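Local atomic coordinates of virulence sensor protein BvgS (Bordetella pertussis, PDB entry 6ZJ8), a protein that is probably a membrane sensor histidine kinase controlling virulence in the whooping-cough bacterium, through a signalling pathway in which its PAS domain takes part. Residues A[29-34]-A[49-54]; A[35-40]-A[130-135]. One frame throughout, in Å; residues are numbered along the deposited sequence.

Interactions 1 and 2 lie with their centres about 10 Å apart in one PAS fold, and their segments alternate along the chain: 29-34, 35-40, 49-54, 130-135. Interaction 1 sets the end of helix 17-31 and the loop after it against the start of helix 51-57. Interaction 2 pairs the next strand, 37-41, with strand 128-137 in the middle of the antiparallel sheet. Asn50 joins them, its amide reaching Asn35 O and Ile37 N, while Ala52 packs on Pro36. Helix 17-31 is thus tied to the sheet, whose strand 128-137 leads into helix 138-155, an arrangement consistent with signal relay through the domain.

Interaction 1 (A[29-34]-A[49-54]); sequences LIDGTP and CNDAYL
With CG of Asn50 between its backbone N and carbonyl carbon (chi1 64°), the amide faces the 29-34 turn, where Thr33, at chi1 51°, presents OG1 to it. Asn50 ND2 to Thr33 OG1 is 2.7 Å, nearly straight and in the amide plane. Thr33 OG1 in turn reaches back to Leu29 O at 2.7 Å, approaching from above the carbonyl plane, so Thr33 ties the last helical turn to Asn50. Ile30 O receives Asp51 N at 2.8 Å. A water adds a second link, donating to Ile30 O and to Thr33 O (2.6 Å) and accepting from Ala52 N. Beside the Asp51 N bond, CG2 of Ile30 lies 3.7 Å from Asp51 OD1, the two side chains crossing at about a right angle. Asp31 OD1 and Asp51 OD2 come within 2.5 Å, doubtful in detail, with carboxylate planes 42° apart; Asp31 OD2 is also paired with Arg27. Ala52 CB rests against Pro34 O at 3.3 Å. The Asn50 amide also holds strand 37-41, ND2 reaching Asn35 O and OD1 receiving Ile37 N. Asn50 OD1 accepts Tyr53 N at 3.0 Å, making Asn50 the N-cap of helix 51-57, here docked on the end of helix 17-31, before the first strand of the PAS sheet.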
loop_
_atom_site.group_PDB
_atom_site.type_symbol
_atom_site.label_atom_id
_atom_site.label_comp_id
_atom_site.label_asym_id
_atom_site.label_seq_id
_atom_site.Cartn_x
_atom_site.Cartn_y
_atom_site.Cartn_z
ATOM N N LEU A 29 6.571 5.183 -11.270
ATOM C CA LEU A 29 6.015 4.167 -10.382
ATOM C C LEU A 29 5.933 4.666 -8.945
ATOM O O LEU A 29 4.978 4.353 -8.224
ATOM C CB LEU A 29 6.857 2.894 -10.457
ATOM C CG LEU A 29 6.569 1.839 -9.388
ATOM C CD1 LEU A 29 5.099 1.444 -9.408
ATOM C CD2 LEU A 29 7.453 0.624 -9.598
ATOM N N ILE A 30 6.918 5.442 -8.511
ATOM C CA ILE A 30 7.026 5.862 -7.120
ATOM C C ILE A 30 6.469 7.263 -6.907
ATOM O O ILE A 30 5.718 7.500 -5.962
ATOM C CB ILE A 30 8.497 5.759 -6.654
ATOM C CG1 ILE A 30 8.882 4.284 -6.513
ATOM C CG2 ILE A 30 8.698 6.512 -5.350
ATOM C CD1 ILE A 30 10.362 4.044 -6.411
ATOM N N ASP A 31 6.820 8.206 -7.777
ATOM C CA ASP A 31 6.358 9.580 -7.648
ATOM C C ASP A 31 5.085 9.863 -8.433
ATOM O O ASP A 31 4.566 10.981 -8.349
ATOM C CB ASP A 31 7.443 10.561 -8.113
ATOM C CG ASP A 31 8.581 10.696 -7.125
ATOM O OD1 ASP A 31 8.403 10.320 -5.947
ATOM O OD2 ASP A 31 9.656 11.193 -7.529
ATOM N N GLY A 32 4.571 8.899 -9.193
ATOM C CA GLY A 32 3.488 9.200 -10.108
ATOM C C GLY A 32 2.419 8.140 -10.250
ATOM O O GLY A 32 1.843 7.984 -11.332
ATOM N N THR A 33 2.137 7.403 -9.180
ATOM C CA THR A 33 1.002 6.497 -9.169
ATOM C C THR A 33 0.059 6.875 -8.038
ATOM O O THR A 33 0.518 7.133 -6.912
ATOM C CB THR A 33 1.443 5.026 -9.026
ATOM O OG1 THR A 33 2.330 4.879 -7.912
ATOM C CG2 THR A 33 2.142 4.560 -10.292
ATOM N N PRO A 34 -1.255 6.938 -8.284
ATOM C CA PRO A 34 -2.167 7.517 -7.289
ATOM C C PRO A 34 -2.525 6.582 -6.147
ATOM O O PRO A 34 -2.778 7.046 -5.031
ATOM C CB PRO A 34 -3.406 7.873 -8.124
ATOM C CG PRO A 34 -3.395 6.899 -9.243
ATOM C CD PRO A 34 -1.949 6.603 -9.544
ATOM N N CYS A 49 7.875 1.137 -2.133
ATOM C CA CYS A 49 6.597 1.744 -1.787
ATOM C C CYS A 49 6.543 3.114 -2.440
ATOM O O CYS A 49 7.510 3.878 -2.360
ATOM C CB CYS A 49 6.421 1.847 -0.269
ATOM S SG CYS A 49 7.885 2.372 0.632
ATOM N N ASN A 50 5.427 3.413 -3.098
ATOM C CA ASN A 50 5.294 4.680 -3.797
ATOM C C ASN A 50 4.916 5.786 -2.813
ATOM O O ASN A 50 4.734 5.556 -1.614
ATOM C CB ASN A 50 4.277 4.552 -4.928
ATOM C CG ASN A 50 2.874 4.253 -4.431
ATOM O OD1 ASN A 50 2.668 3.904 -3.266
ATOM N ND2 ASN A 50 1.900 4.372 -5.325
ATOM N N ASP A 51 4.806 7.012 -3.331
ATOM C CA ASP A 51 4.508 8.152 -2.471
ATOM C C ASP A 51 3.080 8.109 -1.944
ATOM O O ASP A 51 2.802 8.665 -0.877
ATOM C CB ASP A 51 4.745 9.455 -3.230
ATOM C CG ASP A 51 6.203 9.680 -3.558
ATOM O OD1 ASP A 51 7.059 8.931 -3.038
ATOM O OD2 ASP A 51 6.491 10.609 -4.338
ATOM N N ALA A 52 2.162 7.471 -2.673
ATOM C CA ALA A 52 0.812 7.294 -2.149
ATOM C C ALA A 52 0.842 6.468 -0.872
ATOM O O ALA A 52 0.124 6.764 0.091
ATOM C CB ALA A 52 -0.078 6.631 -3.198
ATOM N N TYR A 53 1.677 5.428 -0.846
ATOM C CA TYR A 53 1.893 4.659 0.372
ATOM C C TYR A 53 2.491 5.537 1.465
ATOM O O TYR A 53 1.921 5.679 2.555
ATOM C CB TYR A 53 2.811 3.472 0.062
ATOM C CG TYR A 53 3.003 2.511 1.208
ATOM C CD1 TYR A 53 3.796 2.844 2.294
ATOM C CD2 TYR A 53 2.402 1.261 1.196
ATOM C CE1 TYR A 53 3.972 1.968 3.344
ATOM C CE2 TYR A 53 2.574 0.377 2.239
ATOM C CZ TYR A 53 3.359 0.734 3.310
ATOM O OH TYR A 53 3.535 -0.147 4.350
ATOM N N LEU A 54 3.642 6.149 1.179
ATOM C CA LEU A 54 4.379 6.880 2.206
ATOM C C LEU A 54 3.582 8.066 2.737
ATOM O O LEU A 54 3.588 8.333 3.944
ATOM C CB LEU A 54 5.719 7.350 1.641
ATOM C CG LEU A 54 6.650 6.234 1.163
ATOM C CD1 LEU A 54 7.869 6.807 0.459
ATOM C CD2 LEU A 54 7.061 5.361 2.344
HETATM O O HOH W 1 2.740 7.610 -5.602
#

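Interaction 2 (A[35-40]-A[130-135]); sequences NPIYVR and GIIGGW
Strands 37-40 and 130-135 run antiparallel, 152° between their directions, with Tyr38-Gly133 (Tyr38 N to Gly133 O 2.7 Å) and Arg40-Ile131 as hydrogen-bonded pairs. Flanked by the N and C bonds of its own CA (chi1 57°), CG of Tyr38 sends the ring over the partner strand: Gly133 CA lies 3.9 Å from the ring centroid, a CH-pi contact over the face. Gly133, with no side chain, leaves its backbone bare to the Tyr38 ring, and Gly134 CA sits 3.3 Å from Pro36 O. Pro36 lies on the Trp135 indole in a second CH-pi contact, CB 3.7 Å from the centroid of the six-membered ring, while its O takes a weak bond from Trp135 N. CE2 of Tyr38 meets the indole edge at CZ3 of Trp135. On the face that carries Tyr38 and Arg40, CD1 of Ile131 touches the Tyr38 ring edge at CE1 and borders the Arg40 guanidinium near its plane. On the other face, Ile37 CD1 is 4.0 Å from Ile132 CG2. There too, Val39 CG2 is 4.1 Å from Ile132 CG1, each pair side by side and pointing the same way. Trp135 also meets Phe87 and Tyr53, so the Tyr38 and Trp135 face lines the interior between sheet and helices, in the 2-1-5-4-3 antiparallel sheet of a PAS domain.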
loop_
_atom_site.group_PDB
_atom_site.type_symbol
_atom_site.label_atom_id
_atom_site.label_comp_id
_atom_site.label_asym_id
_atom_site.label_seq_id
_atom_site.Cartn_x
_atom_site.Cartn_y
_atom_site.Cartn_z
ATOM N N ASN A 35 -2.556 5.278 -6.398
ATOM C CA ASN A 35 -2.946 4.378 -5.319
ATOM C C ASN A 35 -1.719 3.806 -4.619
ATOM O O ASN A 35 -0.709 3.518 -5.272
ATOM C CB ASN A 35 -3.802 3.230 -5.855
ATOM C CG ASN A 35 -5.127 3.703 -6.416
ATOM O OD1 ASN A 35 -5.773 4.588 -5.855
ATOM N ND2 ASN A 35 -5.539 3.118 -7.533
ATOM N N PRO A 36 -1.763 3.638 -3.297
ATOM C CA PRO A 36 -0.626 3.023 -2.599
ATOM C C PRO A 36 -0.285 1.653 -3.164
ATOM O O PRO A 36 -1.163 0.822 -3.406
ATOM C CB PRO A 36 -1.115 2.927 -1.150
ATOM C CG PRO A 36 -2.077 4.052 -1.014
ATOM C CD PRO A 36 -2.768 4.156 -2.349
ATOM N N ILE A 37 1.010 1.424 -3.367
ATOM C CA ILE A 37 1.510 0.123 -3.790
ATOM C C ILE A 37 2.863 -0.097 -3.132
ATOM O O ILE A 37 3.642 0.845 -2.954
ATOM C CB ILE A 37 1.613 0.010 -5.326
ATOM C CG1 ILE A 37 2.041 -1.407 -5.717
ATOM C CG2 ILE A 37 2.607 1.016 -5.875
ATOM C CD1 ILE A 37 2.062 -1.650 -7.199
ATOM N N TYR A 38 3.134 -1.348 -2.766
ATOM C CA TYR A 38 4.375 -1.720 -2.109
ATOM C C TYR A 38 4.819 -3.084 -2.619
ATOM O O TYR A 38 4.070 -3.795 -3.294
ATOM C CB TYR A 38 4.214 -1.763 -0.585
ATOM C CG TYR A 38 3.124 -2.711 -0.136
ATOM C CD1 TYR A 38 3.389 -4.060 0.073
ATOM C CD2 TYR A 38 1.826 -2.262 0.063
ATOM C CE1 TYR A 38 2.389 -4.931 0.478
ATOM C CE2 TYR A 38 0.822 -3.124 0.465
ATOM C CZ TYR A 38 1.108 -4.456 0.668
ATOM O OH TYR A 38 0.106 -5.310 1.068
ATOM N N VAL A 39 6.054 -3.441 -2.285
ATOM C CA VAL A 39 6.596 -4.767 -2.549
ATOM C C VAL A 39 7.305 -5.243 -1.290
ATOM O O VAL A 39 8.186 -4.549 -0.770
ATOM C CB VAL A 39 7.560 -4.773 -3.748
ATOM C CG1 VAL A 39 8.150 -6.158 -3.939
ATOM C CG2 VAL A 39 6.837 -4.318 -5.004
ATOM N N ARG A 40 6.923 -6.422 -0.806
ATOM C CA ARG A 40 7.469 -6.998 0.415
ATOM C C ARG A 40 8.024 -8.380 0.105
ATOM O O ARG A 40 7.344 -9.199 -0.521
ATOM C CB ARG A 40 6.390 -7.071 1.500
ATOM C CG ARG A 40 6.811 -7.803 2.755
ATOM C CD ARG A 40 5.961 -7.398 3.949
ATOM N NE ARG A 40 4.527 -7.480 3.683
ATOM C CZ ARG A 40 3.589 -7.424 4.625
ATOM N NH1 ARG A 40 3.928 -7.295 5.902
ATOM N NH2 ARG A 40 2.308 -7.503 4.294
ATOM N N GLY A 130 8.355 -12.974 -2.880
ATOM C CA GLY A 130 7.714 -11.888 -2.167
ATOM C C GLY A 130 6.292 -11.693 -2.639
ATOM O O GLY A 130 5.722 -12.539 -3.331
ATOM N N ILE A 131 5.723 -10.556 -2.247
ATOM C CA ILE A 131 4.376 -10.173 -2.640
ATOM C C ILE A 131 4.391 -8.724 -3.103
ATOM O O ILE A 131 5.118 -7.890 -2.552
ATOM C CB ILE A 131 3.361 -10.355 -1.490
ATOM C CG1 ILE A 131 3.790 -9.559 -0.256
ATOM C CG2 ILE A 131 3.208 -11.830 -1.147
ATOM C CD1 ILE A 131 2.638 -8.900 0.463
ATOM N N ILE A 132 3.599 -8.434 -4.126
ATOM C CA ILE A 132 3.260 -7.071 -4.510
ATOM C C ILE A 132 1.875 -6.784 -3.951
ATOM O O ILE A 132 0.981 -7.636 -4.027
ATOM C CB ILE A 132 3.293 -6.893 -6.038
ATOM C CG1 ILE A 132 4.645 -7.334 -6.607
ATOM C CG2 ILE A 132 3.023 -5.442 -6.403
ATOM C CD1 ILE A 132 4.543 -8.076 -7.929
ATOM N N GLY A 133 1.691 -5.601 -3.375
ATOM C CA GLY A 133 0.419 -5.306 -2.748
ATOM C C GLY A 133 0.146 -3.821 -2.672
ATOM O O GLY A 133 0.954 -2.988 -3.091
ATOM N N GLY A 134 -1.022 -3.506 -2.122
ATOM C CA GLY A 134 -1.443 -2.130 -1.971
ATOM C C GLY A 134 -2.910 -2.078 -1.600
ATOM O O GLY A 134 -3.507 -3.084 -1.213
ATOM N N TRP A 135 -3.483 -0.884 -1.730
ATOM C CA TRP A 135 -4.898 -0.716 -1.438
ATOM C C TRP A 135 -5.430 0.495 -2.188
ATOM O O TRP A 135 -4.669 1.331 -2.683
ATOM C CB TRP A 135 -5.145 -0.576 0.070
ATOM C CG TRP A 135 -4.517 0.636 0.684
ATOM C CD1 TRP A 135 -5.073 1.878 0.800
ATOM C CD2 TRP A 135 -3.216 0.723 1.278
ATOM N NE1 TRP A 135 -4.197 2.732 1.428
ATOM C CE2 TRP A 135 -3.050 2.047 1.732
ATOM C CE3 TRP A 135 -2.175 -0.191 1.470
ATOM C CZ2 TRP A 135 -1.886 2.481 2.363
ATOM C CZ3 TRP A 135 -1.019 0.243 2.099
ATOM C CH2 TRP A 135 -0.884 1.567 2.537
#